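Local coordinates for DUF724 domain-containing protein 6-like (PDB 5ZWX) that binds histone H3 tails carrying the H3K9me2 mark through a tandem Agenet cassette, and so probably helps link this heterochromatin mark to DNA methylation, at residues A[19-24]-A[31-36]; A[53-58]-A[68-73]; A[12-17]-A[75-80]; A[105-110]-A[138-143]; A[97-102]-A[110-115]. One frame throughout, in Å; residues are numbered along the deposited sequence.

Interaction 1 of 5, residues A[19-24]-A[31-36]; sequences AVEISS and GSWYMG
Ile22 O is gripped twice: by Tyr34 N at 2.9 Å, in a nearly straight bond, and by a water that donates to it and also to Ser32 OG. The same antiparallel pair is closed by Ile22 N to Tyr34 O at 2.8 Å, and two further backbone bonds join Val20 to Gly36. Between these pairs Glu21 and selenomethionine Met35 form the non-hydrogen-bonded pair, their side chains side by side and pointing the same way. Bends in the Met35 chain (chi2 -58°, chi3 93°) carry its methyl CE back to 3.4 Å from Glu21 CG. On the same face Trp33 reaches across the hairpin, and the small Ser23 lets its CB sit over the six-membered ring, 3.7 Å from the centroid. The other face is mainly apolar: Ile22 CD1 lies 3.9 Å from Gly36 CA, where the lack of a side chain leaves the isoleucine its place, and Ile22 also packs on Val53 and Tyr55. The buried Glu21 carboxylate meets Arg78 and Arg140 in salt bridges and accepts from Ala81 N. Two arginines probably keep it ionised, and the bond to Arg140 ties the hairpin to the second half of the cassette.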
# COMPACT_ATOMS: atom_id res chain seq x y z
N ALA A 19 2.75 -4.31 -11.75
CA ALA A 19 2.91 -3.45 -10.58
C ALA A 19 1.78 -3.79 -9.62
O ALA A 19 0.66 -4.05 -10.06
CB ALA A 19 2.87 -1.99 -10.97
N VAL A 20 2.06 -3.79 -8.32
CA VAL A 20 1.06 -4.13 -7.32
C VAL A 20 1.31 -3.31 -6.04
O VAL A 20 2.36 -2.71 -5.89
CB VAL A 20 1.11 -5.64 -6.94
CG1 VAL A 20 0.62 -6.52 -8.09
CG2 VAL A 20 2.53 -6.04 -6.53
N GLU A 21 0.32 -3.31 -5.15
CA GLU A 21 0.51 -2.88 -3.78
C GLU A 21 0.46 -4.13 -2.91
O GLU A 21 -0.31 -5.07 -3.16
CB GLU A 21 -0.55 -1.85 -3.38
CG GLU A 21 -0.56 -0.66 -4.35
CD GLU A 21 -1.38 0.53 -3.87
OE1 GLU A 21 -2.14 0.40 -2.88
OE2 GLU A 21 -1.31 1.59 -4.52
N ILE A 22 1.30 -4.12 -1.88
CA ILE A 22 1.55 -5.32 -1.09
C ILE A 22 1.19 -5.04 0.35
O ILE A 22 1.70 -4.04 0.96
CB ILE A 22 3.04 -5.72 -1.15
CG1 ILE A 22 3.49 -5.82 -2.61
CG2 ILE A 22 3.31 -6.96 -0.27
CD1 ILE A 22 4.98 -5.75 -2.84
N SER A 23 0.33 -5.88 0.91
CA SER A 23 0.03 -5.75 2.34
C SER A 23 0.71 -6.90 3.09
O SER A 23 1.02 -7.91 2.51
CB SER A 23 -1.47 -5.73 2.60
OG SER A 23 -2.10 -6.83 1.97
N SER A 24 0.97 -6.71 4.37
CA SER A 24 1.66 -7.72 5.17
C SER A 24 0.75 -8.22 6.26
O SER A 24 -0.20 -7.54 6.67
CB SER A 24 2.95 -7.17 5.76
OG SER A 24 3.46 -8.02 6.77
N GLY A 31 -2.18 -2.10 8.36
CA GLY A 31 -2.63 -0.87 7.73
C GLY A 31 -1.73 -0.33 6.63
O GLY A 31 -2.02 0.75 6.09
N SER A 32 -0.66 -1.04 6.26
CA SER A 32 0.21 -0.52 5.20
C SER A 32 0.01 -1.17 3.85
O SER A 32 -0.37 -2.35 3.78
CB SER A 32 1.67 -0.68 5.53
OG SER A 32 2.05 -2.04 5.57
N TRP A 33 0.37 -0.41 2.81
CA TRP A 33 0.49 -0.90 1.44
C TRP A 33 1.86 -0.41 0.93
O TRP A 33 2.12 0.80 0.90
CB TRP A 33 -0.65 -0.35 0.57
CG TRP A 33 -1.99 -0.97 0.92
CD1 TRP A 33 -2.98 -0.42 1.69
CD2 TRP A 33 -2.46 -2.26 0.51
NE1 TRP A 33 -4.05 -1.31 1.77
CE2 TRP A 33 -3.75 -2.44 1.06
CE3 TRP A 33 -1.91 -3.29 -0.25
CZ2 TRP A 33 -4.50 -3.61 0.85
CZ3 TRP A 33 -2.68 -4.46 -0.48
CH2 TRP A 33 -3.95 -4.60 0.08
N TYR A 34 2.74 -1.35 0.58
CA TYR A 34 4.04 -1.03 -0.03
C TYR A 34 4.05 -1.33 -1.52
O TYR A 34 3.51 -2.36 -1.94
CB TYR A 34 5.16 -1.79 0.69
CG TYR A 34 5.60 -0.98 1.92
CD1 TYR A 34 4.80 -0.93 3.06
CD2 TYR A 34 6.76 -0.20 1.90
CE1 TYR A 34 5.17 -0.12 4.19
CE2 TYR A 34 7.13 0.59 3.02
CZ TYR A 34 6.33 0.61 4.15
OH TYR A 34 6.67 1.40 5.24
N MSE A 35 4.61 -0.44 -2.33
CA MSE A 35 4.58 -0.63 -3.79
C MSE A 35 5.58 -1.71 -4.20
O MSE A 35 6.64 -1.83 -3.60
CB MSE A 35 4.89 0.68 -4.53
CG MSE A 35 4.07 1.86 -4.06
SE MSE A 35 2.11 1.60 -4.21
CE MSE A 35 1.70 0.92 -2.40
N GLY A 36 5.23 -2.50 -5.22
CA GLY A 36 6.18 -3.47 -5.72
C GLY A 36 5.78 -4.02 -7.08
O GLY A 36 4.93 -3.45 -7.76
O HOH W 1 2.73 -3.90 3.63
O HOH W 2 -0.44 -4.42 5.68

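Interaction 2 of 5, residues A[53-58]-A[68-73]; sequences VEYTTL and LREVVD
Tyr55 and Glu70 project from the same face, and there chi1 of -69° and -83°, each with CG anti to the carbonyl carbon, brings phenol and carboxylate together. Tyr55 OH donates to Glu70 OE1 at 2.8 Å, coming from above the carboxylate plane, and ring and carboxylate stand almost perpendicular. Leu68 CD2 lies over a face of the same ring, 3.9 Å from Tyr55 CE1. Farther along, Val53 CG1 meets Val72 CG2 at 4.1 Å, beta-branched residues at ease in extended strands, both packing on Leu77. On the reverse face Glu54 and Arg69 form a salt bridge. Arg69 NE donates to Glu54 OE2 at 3.1 Å; the oxygen lies in the guanidinium plane and is met on its anti side, 30° out of the carboxylate plane, while Glu54 OE1 serves Lys37. Backbone bonds bind the two antiparallel strands, and after the corner at Thr56 and Thr57, Leu68 N still reaches Leu58 O at 2.9 Å. The other oxygen of Glu70 makes a salt bridge to a basic side chain of the bound histone peptide, against which Tyr55, Leu58 and Leu68 also pack. The bond from Tyr55 thus probably helps position an acid that meets the peptide's charge.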
# COMPACT_ATOMS: atom_id res chain seq x y z
N VAL A 53 7.01 -11.48 -4.98
CA VAL A 53 7.00 -10.06 -5.33
C VAL A 53 8.33 -9.42 -4.95
O VAL A 53 9.05 -9.94 -4.09
CB VAL A 53 5.86 -9.25 -4.63
CG1 VAL A 53 4.50 -9.77 -5.07
CG2 VAL A 53 6.00 -9.27 -3.09
N GLU A 54 8.64 -8.33 -5.64
CA GLU A 54 9.81 -7.50 -5.31
C GLU A 54 9.35 -6.13 -4.89
O GLU A 54 8.59 -5.50 -5.62
CB GLU A 54 10.74 -7.39 -6.52
CG GLU A 54 11.93 -6.49 -6.29
CD GLU A 54 12.85 -6.44 -7.49
OE1 GLU A 54 12.66 -5.54 -8.33
OE2 GLU A 54 13.75 -7.30 -7.59
N TYR A 55 9.81 -5.66 -3.73
CA TYR A 55 9.43 -4.33 -3.27
C TYR A 55 10.18 -3.25 -4.02
O TYR A 55 11.34 -3.43 -4.39
CB TYR A 55 9.69 -4.17 -1.76
CG TYR A 55 8.78 -5.00 -0.90
CD1 TYR A 55 8.90 -6.39 -0.86
CD2 TYR A 55 7.79 -4.41 -0.15
CE1 TYR A 55 8.06 -7.15 -0.07
CE2 TYR A 55 6.95 -5.16 0.65
CZ TYR A 55 7.09 -6.52 0.69
OH TYR A 55 6.25 -7.25 1.49
N THR A 56 9.52 -2.12 -4.23
CA THR A 56 10.13 -0.98 -4.90
C THR A 56 10.97 -0.16 -3.92
O THR A 56 12.01 0.39 -4.30
CB THR A 56 9.06 -0.07 -5.54
OG1 THR A 56 8.32 -0.82 -6.51
CG2 THR A 56 9.71 1.13 -6.24
N THR A 57 10.54 -0.07 -2.67
CA THR A 57 11.21 0.85 -1.72
C THR A 57 11.78 0.18 -0.46
O THR A 57 12.33 0.85 0.41
CB THR A 57 10.26 1.95 -1.25
OG1 THR A 57 9.25 1.37 -0.42
CG2 THR A 57 9.61 2.67 -2.43
N LEU A 58 11.62 -1.14 -0.34
CA LEU A 58 12.22 -1.89 0.76
C LEU A 58 13.32 -2.77 0.22
O LEU A 58 13.18 -3.36 -0.85
CB LEU A 58 11.18 -2.75 1.50
CG LEU A 58 10.03 -2.07 2.24
CD1 LEU A 58 9.19 -3.13 2.95
CD2 LEU A 58 10.54 -1.02 3.21
N LEU A 68 14.06 -5.95 -1.66
CA LEU A 68 13.52 -7.08 -0.91
C LEU A 68 12.59 -7.91 -1.81
O LEU A 68 11.78 -7.35 -2.53
CB LEU A 68 12.76 -6.59 0.32
CG LEU A 68 12.08 -7.68 1.15
CD1 LEU A 68 13.12 -8.64 1.70
CD2 LEU A 68 11.22 -7.08 2.27
N ARG A 69 12.73 -9.22 -1.75
CA ARG A 69 11.76 -10.09 -2.42
C ARG A 69 11.11 -10.99 -1.38
O ARG A 69 11.77 -11.42 -0.42
CB ARG A 69 12.43 -10.92 -3.51
CG ARG A 69 12.94 -10.11 -4.69
CD ARG A 69 13.54 -11.03 -5.74
NE ARG A 69 13.73 -10.37 -7.03
CZ ARG A 69 13.88 -11.02 -8.18
NH1 ARG A 69 13.86 -12.35 -8.20
NH2 ARG A 69 14.04 -10.34 -9.31
N GLU A 70 9.83 -11.27 -1.56
CA GLU A 70 9.08 -12.11 -0.63
C GLU A 70 8.10 -12.99 -1.38
O GLU A 70 7.56 -12.57 -2.39
CB GLU A 70 8.30 -11.27 0.37
CG GLU A 70 9.14 -10.83 1.54
CD GLU A 70 8.34 -10.13 2.60
OE1 GLU A 70 7.18 -9.78 2.32
OE2 GLU A 70 8.89 -9.93 3.71
N VAL A 71 7.89 -14.20 -0.87
CA VAL A 71 6.79 -15.07 -1.34
C VAL A 71 5.56 -14.72 -0.49
O VAL A 71 5.63 -14.73 0.74
CB VAL A 71 7.17 -16.56 -1.20
CG1 VAL A 71 5.99 -17.47 -1.59
CG2 VAL A 71 8.39 -16.87 -2.07
N VAL A 72 4.46 -14.34 -1.12
CA VAL A 72 3.27 -13.88 -0.41
C VAL A 72 2.02 -14.59 -0.91
O VAL A 72 2.04 -15.17 -1.99
CB VAL A 72 3.06 -12.36 -0.58
CG1 VAL A 72 4.27 -11.57 -0.02
CG2 VAL A 72 2.86 -12.02 -2.04
N ASP A 73 0.94 -14.51 -0.13
CA ASP A 73 -0.38 -15.00 -0.54
C ASP A 73 -0.98 -14.08 -1.59
O ASP A 73 -0.78 -12.86 -1.55
CB ASP A 73 -1.33 -15.08 0.65
CG ASP A 73 -0.90 -16.11 1.70
OD1 ASP A 73 -0.31 -17.15 1.34
OD2 ASP A 73 -1.19 -15.89 2.89

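Interaction 3 of 5, residues A[12-17]-A[75-80]; sequences PFLKPG and GQLRPP
Phe13 lays one face of its ring on Pro79, whose CG stands over the centre of the ring, 3.7 Å from the centroid and only 12° off the ring normal. This is a CH-pi contact, and proline suits it because its ring carbons are held rigidly and carry polarised C-H bonds toward the aromatic face. The far end of the phenyl runs on along the backbone, with Phe13 CE2 3.7 Å from Arg78 C. Beside this pair a smaller apolar contact joins Leu14 CD1 to Leu77 CD1, also 3.7 Å apart, the two side chains crossing at about a right angle. No hydrogen bond links the segments, so shape and hydrophobicity do the work.

The phenyl is directed there by its first torsion, chi1 76°, which sets CG between the backbone N and the carbonyl carbon and turns the ring toward 75-80. Farther out, Val20 touches both Phe13 and Leu14, while Leu77 packs on Ile22, Cys51 and Val53. Pro79 also touches Trp145. Arg78, whose CB points away from 12-17, is held by a hydrogen bond to Arg143 O and a cation-pi contact with Trp33. The arrangement is that of an N-terminal segment closing over the small, strongly curved beta barrel of an SH3-like Agenet domain, in which the short strand 77-78 pairs with strand 19-22.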
# COMPACT_ATOMS: atom_id res chain seq x y z
N PRO A 12 -7.06 -11.49 -12.82
CA PRO A 12 -6.43 -11.07 -14.09
C PRO A 12 -5.25 -10.09 -13.97
O PRO A 12 -4.31 -10.16 -14.78
CB PRO A 12 -7.60 -10.42 -14.83
CG PRO A 12 -8.80 -11.22 -14.38
CD PRO A 12 -8.53 -11.44 -12.89
N PHE A 13 -5.26 -9.20 -12.99
CA PHE A 13 -4.16 -8.23 -12.91
C PHE A 13 -2.84 -8.89 -12.49
O PHE A 13 -1.77 -8.31 -12.66
CB PHE A 13 -4.49 -7.08 -11.95
CG PHE A 13 -4.37 -7.45 -10.50
CD1 PHE A 13 -5.46 -7.96 -9.81
CD2 PHE A 13 -3.17 -7.25 -9.81
CE1 PHE A 13 -5.36 -8.29 -8.45
CE2 PHE A 13 -3.06 -7.57 -8.46
CZ PHE A 13 -4.16 -8.11 -7.79
N LEU A 14 -2.93 -10.09 -11.92
CA LEU A 14 -1.75 -10.71 -11.35
C LEU A 14 -0.98 -11.48 -12.40
O LEU A 14 -1.35 -12.60 -12.76
CB LEU A 14 -2.15 -11.62 -10.19
CG LEU A 14 -1.42 -11.63 -8.85
CD1 LEU A 14 -0.92 -10.24 -8.43
CD2 LEU A 14 -2.33 -12.25 -7.75
N LYS A 15 0.09 -10.88 -12.91
CA LYS A 15 0.98 -11.58 -13.83
C LYS A 15 2.41 -11.12 -13.59
O LYS A 15 2.62 -10.02 -13.05
CB LYS A 15 0.55 -11.33 -15.29
CG LYS A 15 0.63 -9.87 -15.71
CD LYS A 15 0.08 -9.65 -17.12
CE LYS A 15 -1.43 -9.85 -17.16
NZ LYS A 15 -1.99 -9.48 -18.48
N PRO A 16 3.40 -11.95 -13.98
CA PRO A 16 4.78 -11.48 -13.84
C PRO A 16 4.95 -10.10 -14.46
O PRO A 16 4.43 -9.86 -15.56
CB PRO A 16 5.59 -12.53 -14.61
CG PRO A 16 4.74 -13.76 -14.58
CD PRO A 16 3.32 -13.29 -14.59
N GLY A 17 5.63 -9.21 -13.76
CA GLY A 17 5.89 -7.88 -14.28
C GLY A 17 4.88 -6.86 -13.81
O GLY A 17 5.16 -5.66 -13.82
N GLY A 75 -3.94 -13.07 -1.65
CA GLY A 75 -4.79 -12.13 -0.94
C GLY A 75 -4.03 -10.95 -0.30
O GLY A 75 -4.67 -10.03 0.21
N GLN A 76 -2.70 -10.97 -0.36
CA GLN A 76 -1.89 -9.84 0.14
C GLN A 76 -1.70 -8.75 -0.93
O GLN A 76 -1.19 -7.68 -0.64
CB GLN A 76 -0.54 -10.32 0.61
CG GLN A 76 -0.60 -11.11 1.87
CD GLN A 76 0.78 -11.57 2.32
OE1 GLN A 76 1.10 -12.74 2.20
NE2 GLN A 76 1.60 -10.65 2.81
N LEU A 77 -2.13 -9.03 -2.16
CA LEU A 77 -1.82 -8.14 -3.28
C LEU A 77 -3.06 -7.45 -3.82
O LEU A 77 -4.14 -8.03 -3.80
CB LEU A 77 -1.15 -8.93 -4.42
CG LEU A 77 0.13 -9.67 -4.02
CD1 LEU A 77 0.75 -10.43 -5.19
CD2 LEU A 77 1.13 -8.67 -3.41
N ARG A 78 -2.88 -6.22 -4.30
CA ARG A 78 -3.93 -5.56 -5.07
C ARG A 78 -3.29 -4.72 -6.16
O ARG A 78 -2.07 -4.54 -6.14
CB ARG A 78 -4.83 -4.73 -4.18
CG ARG A 78 -4.10 -3.47 -3.59
CD ARG A 78 -4.98 -2.75 -2.57
NE ARG A 78 -4.50 -1.36 -2.39
CZ ARG A 78 -5.20 -0.41 -1.76
NH1 ARG A 78 -6.37 -0.70 -1.21
NH2 ARG A 78 -4.72 0.83 -1.68
N PRO A 79 -4.07 -4.24 -7.15
CA PRO A 79 -3.40 -3.45 -8.17
C PRO A 79 -3.00 -2.09 -7.59
O PRO A 79 -3.52 -1.76 -6.53
CB PRO A 79 -4.47 -3.31 -9.29
CG PRO A 79 -5.54 -4.27 -8.95
CD PRO A 79 -5.51 -4.39 -7.44
N PRO A 80 -2.13 -1.34 -8.27
CA PRO A 80 -1.89 0.06 -7.90
C PRO A 80 -3.19 0.83 -7.74
O PRO A 80 -4.10 0.67 -8.53
CB PRO A 80 -1.10 0.61 -9.08
CG PRO A 80 -0.50 -0.58 -9.72
CD PRO A 80 -1.49 -1.67 -9.55

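Interaction 4 of 5, residues A[105-110]-A[138-143]; sequences DGWWEG and ELRFHR
Trp107 and Arg140 form a cation-pi stack between strands 106-116 and 139-146, which do not pair directly: strand 98-103 lies between them in the curled antiparallel sheet, here in the second and probably also SH3-like half of the Agenet cassette. The tight part of the contact is this stack. The guanidinium lies flat on the indole, with planes 6° apart and Arg140 CZ 3.8 Å from the centroid of the five-membered ring. The aliphatic part covers the rest, Arg140 CD standing 3.7 Å from the centroid of the six-membered ring. An extended chain from CG to NE lets the arginine lie across the ring face, so that charge and methylenes share one aromatic face. Arginine suits the site because its flat cation can stack while its N-H groups bond outward close to their own plane, NE making a salt bridge to Asp100. Trp107 CZ3 also comes to 3.5 Å from Glu138 O.

The looser part lies toward the rim and buries less of each partner. Here Glu109, extended beyond CG, lays its carboxylate over the imidazole of His142, the planes 19° apart. Both imidazole nitrogens bond to other residues, ND1 to Asp100 and NE2 to Glu144, which fixes the rotation of the ring. Although Glu109 OE2 comes within 3.4 Å of His142 NE2, it lies above the ring and the angle is too poor for a hydrogen bond.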
# COMPACT_ATOMS: atom_id res chain seq x y z
N ASP A 105 8.29 5.24 3.45
CA ASP A 105 8.34 4.82 2.06
C ASP A 105 7.23 3.83 1.69
O ASP A 105 7.33 3.16 0.64
CB ASP A 105 9.73 4.24 1.73
CG ASP A 105 10.84 5.29 1.88
OD1 ASP A 105 10.88 6.27 1.10
OD2 ASP A 105 11.66 5.14 2.79
N GLY A 106 6.17 3.77 2.50
CA GLY A 106 4.94 3.09 2.07
C GLY A 106 3.72 3.90 2.46
O GLY A 106 3.84 5.00 3.05
N TRP A 107 2.54 3.39 2.12
CA TRP A 107 1.27 4.06 2.42
C TRP A 107 0.58 3.44 3.63
O TRP A 107 0.34 2.23 3.67
CB TRP A 107 0.33 3.99 1.20
CG TRP A 107 0.82 4.80 0.03
CD1 TRP A 107 1.52 4.36 -1.05
CD2 TRP A 107 0.63 6.21 -0.17
NE1 TRP A 107 1.77 5.39 -1.92
CE2 TRP A 107 1.24 6.55 -1.40
CE3 TRP A 107 0.03 7.23 0.58
CZ2 TRP A 107 1.25 7.85 -1.91
CZ3 TRP A 107 0.03 8.52 0.07
CH2 TRP A 107 0.65 8.82 -1.16
N TRP A 108 0.22 4.27 4.61
CA TRP A 108 -0.39 3.76 5.85
C TRP A 108 -1.77 4.36 6.03
O TRP A 108 -1.93 5.59 6.00
CB TRP A 108 0.51 4.12 7.08
CG TRP A 108 1.87 3.51 6.99
CD1 TRP A 108 2.91 3.93 6.20
CD2 TRP A 108 2.35 2.34 7.70
NE1 TRP A 108 4.00 3.10 6.39
CE2 TRP A 108 3.68 2.11 7.28
CE3 TRP A 108 1.78 1.46 8.63
CZ2 TRP A 108 4.45 1.04 7.78
CZ3 TRP A 108 2.55 0.41 9.13
CH2 TRP A 108 3.87 0.21 8.70
N GLU A 109 -2.77 3.52 6.21
CA GLU A 109 -4.15 3.98 6.35
C GLU A 109 -4.39 4.67 7.70
O GLU A 109 -4.07 4.10 8.75
CB GLU A 109 -5.12 2.82 6.22
CG GLU A 109 -6.54 3.20 6.50
CD GLU A 109 -7.52 2.11 6.09
OE1 GLU A 109 -7.07 0.95 5.92
OE2 GLU A 109 -8.71 2.43 5.91
N GLY A 110 -5.03 5.83 7.68
CA GLY A 110 -5.47 6.51 8.89
C GLY A 110 -6.69 7.38 8.63
O GLY A 110 -7.26 7.36 7.53
N GLU A 138 1.26 14.54 0.92
CA GLU A 138 1.69 13.26 1.51
C GLU A 138 0.53 12.29 1.71
O GLU A 138 0.72 11.18 2.23
CB GLU A 138 2.39 13.51 2.86
CG GLU A 138 3.64 14.32 2.74
CD GLU A 138 4.29 14.58 4.12
OE1 GLU A 138 3.80 15.47 4.85
OE2 GLU A 138 5.27 13.87 4.46
N LEU A 139 -0.68 12.71 1.31
CA LEU A 139 -1.86 11.88 1.56
C LEU A 139 -2.52 11.47 0.25
O LEU A 139 -2.42 12.18 -0.75
CB LEU A 139 -2.89 12.61 2.40
CG LEU A 139 -2.40 13.22 3.72
CD1 LEU A 139 -3.59 13.93 4.29
CD2 LEU A 139 -1.93 12.10 4.65
N ARG A 140 -3.21 10.32 0.28
CA ARG A 140 -4.13 9.98 -0.81
C ARG A 140 -5.47 9.51 -0.21
O ARG A 140 -5.52 9.00 0.87
CB ARG A 140 -3.52 8.89 -1.70
CG ARG A 140 -3.34 7.54 -1.00
CD ARG A 140 -2.64 6.47 -1.93
NE ARG A 140 -2.59 5.13 -1.30
CZ ARG A 140 -2.13 4.03 -1.90
NH1 ARG A 140 -1.62 4.09 -3.14
NH2 ARG A 140 -2.15 2.86 -1.26
N PHE A 141 -6.57 9.66 -0.94
CA PHE A 141 -7.83 9.17 -0.41
C PHE A 141 -7.75 7.67 -0.44
O PHE A 141 -7.22 7.11 -1.39
CB PHE A 141 -9.03 9.71 -1.22
CG PHE A 141 -9.27 11.15 -0.98
CD1 PHE A 141 -9.85 11.57 0.21
CD2 PHE A 141 -8.89 12.11 -1.91
CE1 PHE A 141 -10.06 12.92 0.46
CE2 PHE A 141 -9.12 13.45 -1.68
CZ PHE A 141 -9.70 13.86 -0.49
N HIS A 142 -8.21 7.04 0.64
CA HIS A 142 -8.13 5.59 0.78
C HIS A 142 -9.15 4.92 -0.14
O HIS A 142 -10.27 5.40 -0.26
CB HIS A 142 -8.39 5.16 2.21
CG HIS A 142 -8.22 3.70 2.43
ND1 HIS A 142 -6.99 3.10 2.56
CD2 HIS A 142 -9.13 2.68 2.45
CE1 HIS A 142 -7.13 1.80 2.70
NE2 HIS A 142 -8.43 1.52 2.63
N ARG A 143 -8.75 3.82 -0.76
CA ARG A 143 -9.66 3.00 -1.57
C ARG A 143 -9.47 1.54 -1.23
O ARG A 143 -8.40 1.16 -0.74
CB ARG A 143 -9.43 3.23 -3.06
CG ARG A 143 -9.70 4.64 -3.55
CD ARG A 143 -10.50 4.62 -4.87
NE ARG A 143 -10.24 5.82 -5.65
CZ ARG A 143 -10.78 6.10 -6.83
NH1 ARG A 143 -11.64 5.26 -7.39
NH2 ARG A 143 -10.46 7.23 -7.45

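Interaction 5 of 5, residues A[97-102]-A[110-115]; sequences DDVDAF and GTVTEV
Strands 98-102 and 110-115 pair antiparallel but splay strongly, with 109° between their N-to-C directions, far from the 180° of straight antiparallel strands, and the backbone bonds are confined to one end: Gly110 N to Val99 O at 2.8 Å, Val99 N to Gly110 O at 2.9 Å and Val112 N to Asp97 O at 3.0 Å. The glycine pairs opposite a branched valine and leaves that face to Val99, whose CG1 reaches Val112 CG2 at 3.9 Å. Val112 CG2, anti to the carbonyl carbon, is the branch that meets Val99, the two side chains crossing at about a right angle. Beta-branched valines, compact and at ease in extended chain, fit here; Val99 goes on to Val123 and Val112 to Met121, both of strand 120-125. The reverse face is polar and more exposed. There Asp98 and Thr111, a non-hydrogen-bonded pair, lie side by side pointing the same way, with Asp98 OD1 and Thr111 OG1 at 3.3 Å, at best a weak bond. With a buried valine face and a polar outer one, this open end of the hairpin is held mainly by the three backbone bonds named, the acid-threonine pair adding little.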
# COMPACT_ATOMS: atom_id res chain seq x y z
N ASP A 97 -12.11 12.02 6.92
CA ASP A 97 -11.77 11.33 5.68
C ASP A 97 -10.83 10.15 5.97
O ASP A 97 -9.94 10.26 6.79
CB ASP A 97 -11.11 12.27 4.66
CG ASP A 97 -12.12 13.13 3.88
OD1 ASP A 97 -13.35 12.90 3.94
OD2 ASP A 97 -11.65 14.05 3.16
N ASP A 98 -11.04 9.03 5.28
CA ASP A 98 -10.10 7.92 5.34
C ASP A 98 -9.01 8.15 4.31
O ASP A 98 -9.31 8.34 3.13
CB ASP A 98 -10.80 6.58 5.07
CG ASP A 98 -11.56 6.09 6.28
OD1 ASP A 98 -11.32 6.62 7.39
OD2 ASP A 98 -12.41 5.19 6.12
N VAL A 99 -7.77 8.20 4.76
CA VAL A 99 -6.65 8.51 3.88
C VAL A 99 -5.54 7.49 4.07
O VAL A 99 -5.54 6.74 5.05
CB VAL A 99 -6.07 9.93 4.15
CG1 VAL A 99 -7.13 11.01 3.77
CG2 VAL A 99 -5.62 10.07 5.62
N ASP A 100 -4.62 7.42 3.12
CA ASP A 100 -3.32 6.79 3.40
C ASP A 100 -2.29 7.90 3.41
O ASP A 100 -2.34 8.80 2.57
CB ASP A 100 -2.92 5.75 2.35
CG ASP A 100 -3.99 4.72 2.09
OD1 ASP A 100 -4.78 4.39 3.01
OD2 ASP A 100 -4.05 4.25 0.93
N ALA A 101 -1.34 7.82 4.35
CA ALA A 101 -0.24 8.76 4.45
C ALA A 101 1.07 8.10 4.02
O ALA A 101 1.36 6.95 4.40
CB ALA A 101 -0.11 9.28 5.88
N PHE A 102 1.86 8.79 3.22
CA PHE A 102 3.16 8.25 2.83
C PHE A 102 4.18 8.41 3.93
O PHE A 102 4.54 9.54 4.32
CB PHE A 102 3.67 8.90 1.56
CG PHE A 102 4.69 8.07 0.85
CD1 PHE A 102 4.33 6.85 0.25
CD2 PHE A 102 6.01 8.50 0.74
CE1 PHE A 102 5.27 6.08 -0.42
CE2 PHE A 102 6.95 7.73 0.07
CZ PHE A 102 6.58 6.53 -0.52
N GLY A 110 -5.03 5.83 7.68
CA GLY A 110 -5.47 6.51 8.89
C GLY A 110 -6.69 7.38 8.63
O GLY A 110 -7.26 7.36 7.53
N THR A 111 -7.07 8.16 9.64
CA THR A 111 -8.26 9.03 9.57
C THR A 111 -7.89 10.46 9.90
O THR A 111 -7.23 10.70 10.91
CB THR A 111 -9.35 8.57 10.57
OG1 THR A 111 -9.80 7.26 10.22
CG2 THR A 111 -10.52 9.54 10.54
N VAL A 112 -8.34 11.41 9.10
CA VAL A 112 -8.04 12.83 9.37
C VAL A 112 -8.85 13.28 10.57
O VAL A 112 -10.06 13.14 10.59
CB VAL A 112 -8.33 13.71 8.14
CG1 VAL A 112 -8.09 15.25 8.42
CG2 VAL A 112 -7.53 13.23 6.95
N THR A 113 -8.18 13.82 11.60
CA THR A 113 -8.88 14.26 12.79
C THR A 113 -8.89 15.77 12.92
O THR A 113 -9.68 16.33 13.68
CB THR A 113 -8.24 13.69 14.07
OG1 THR A 113 -6.89 14.15 14.11
CG2 THR A 113 -8.24 12.19 14.02
N GLU A 114 -7.97 16.42 12.21
CA GLU A 114 -7.93 17.88 12.24
C GLU A 114 -7.35 18.42 10.95
O GLU A 114 -6.40 17.86 10.42
CB GLU A 114 -7.08 18.35 13.46
CG GLU A 114 -7.15 19.88 13.62
CD GLU A 114 -6.41 20.35 14.86
OE1 GLU A 114 -5.85 19.51 15.58
OE2 GLU A 114 -6.39 21.58 15.07
N VAL A 115 -7.95 19.49 10.41
CA VAL A 115 -7.38 20.18 9.27
C VAL A 115 -6.87 21.53 9.74
O VAL A 115 -7.57 22.25 10.45
CB VAL A 115 -8.42 20.34 8.14
CG1 VAL A 115 -7.90 21.23 7.02
CG2 VAL A 115 -8.75 18.96 7.60

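In the fold
From the N terminus, segment 12-17 meets 75-80, and this long closure, interaction 3, encloses the tight hairpin of interaction 1 and then interaction 2, which follow one another in series. All three reach the curled sheet in its first half, 12-17 as a loop lying against it. In the second half, interaction 5 closes the hairpin of strands 98-103 and 106-116, and interaction 4 closes a longer loop from 105-110 to 138-143; the two cross along the chain and share Gly110. Strand 32-40 pairs with strand 106-116, so interaction 1 sits where the halves meet, joined to interaction 4 by backbone bonds. Interactions 2 and 5 lie on opposite sides of the chain's centre, about 26 Å apart between centres.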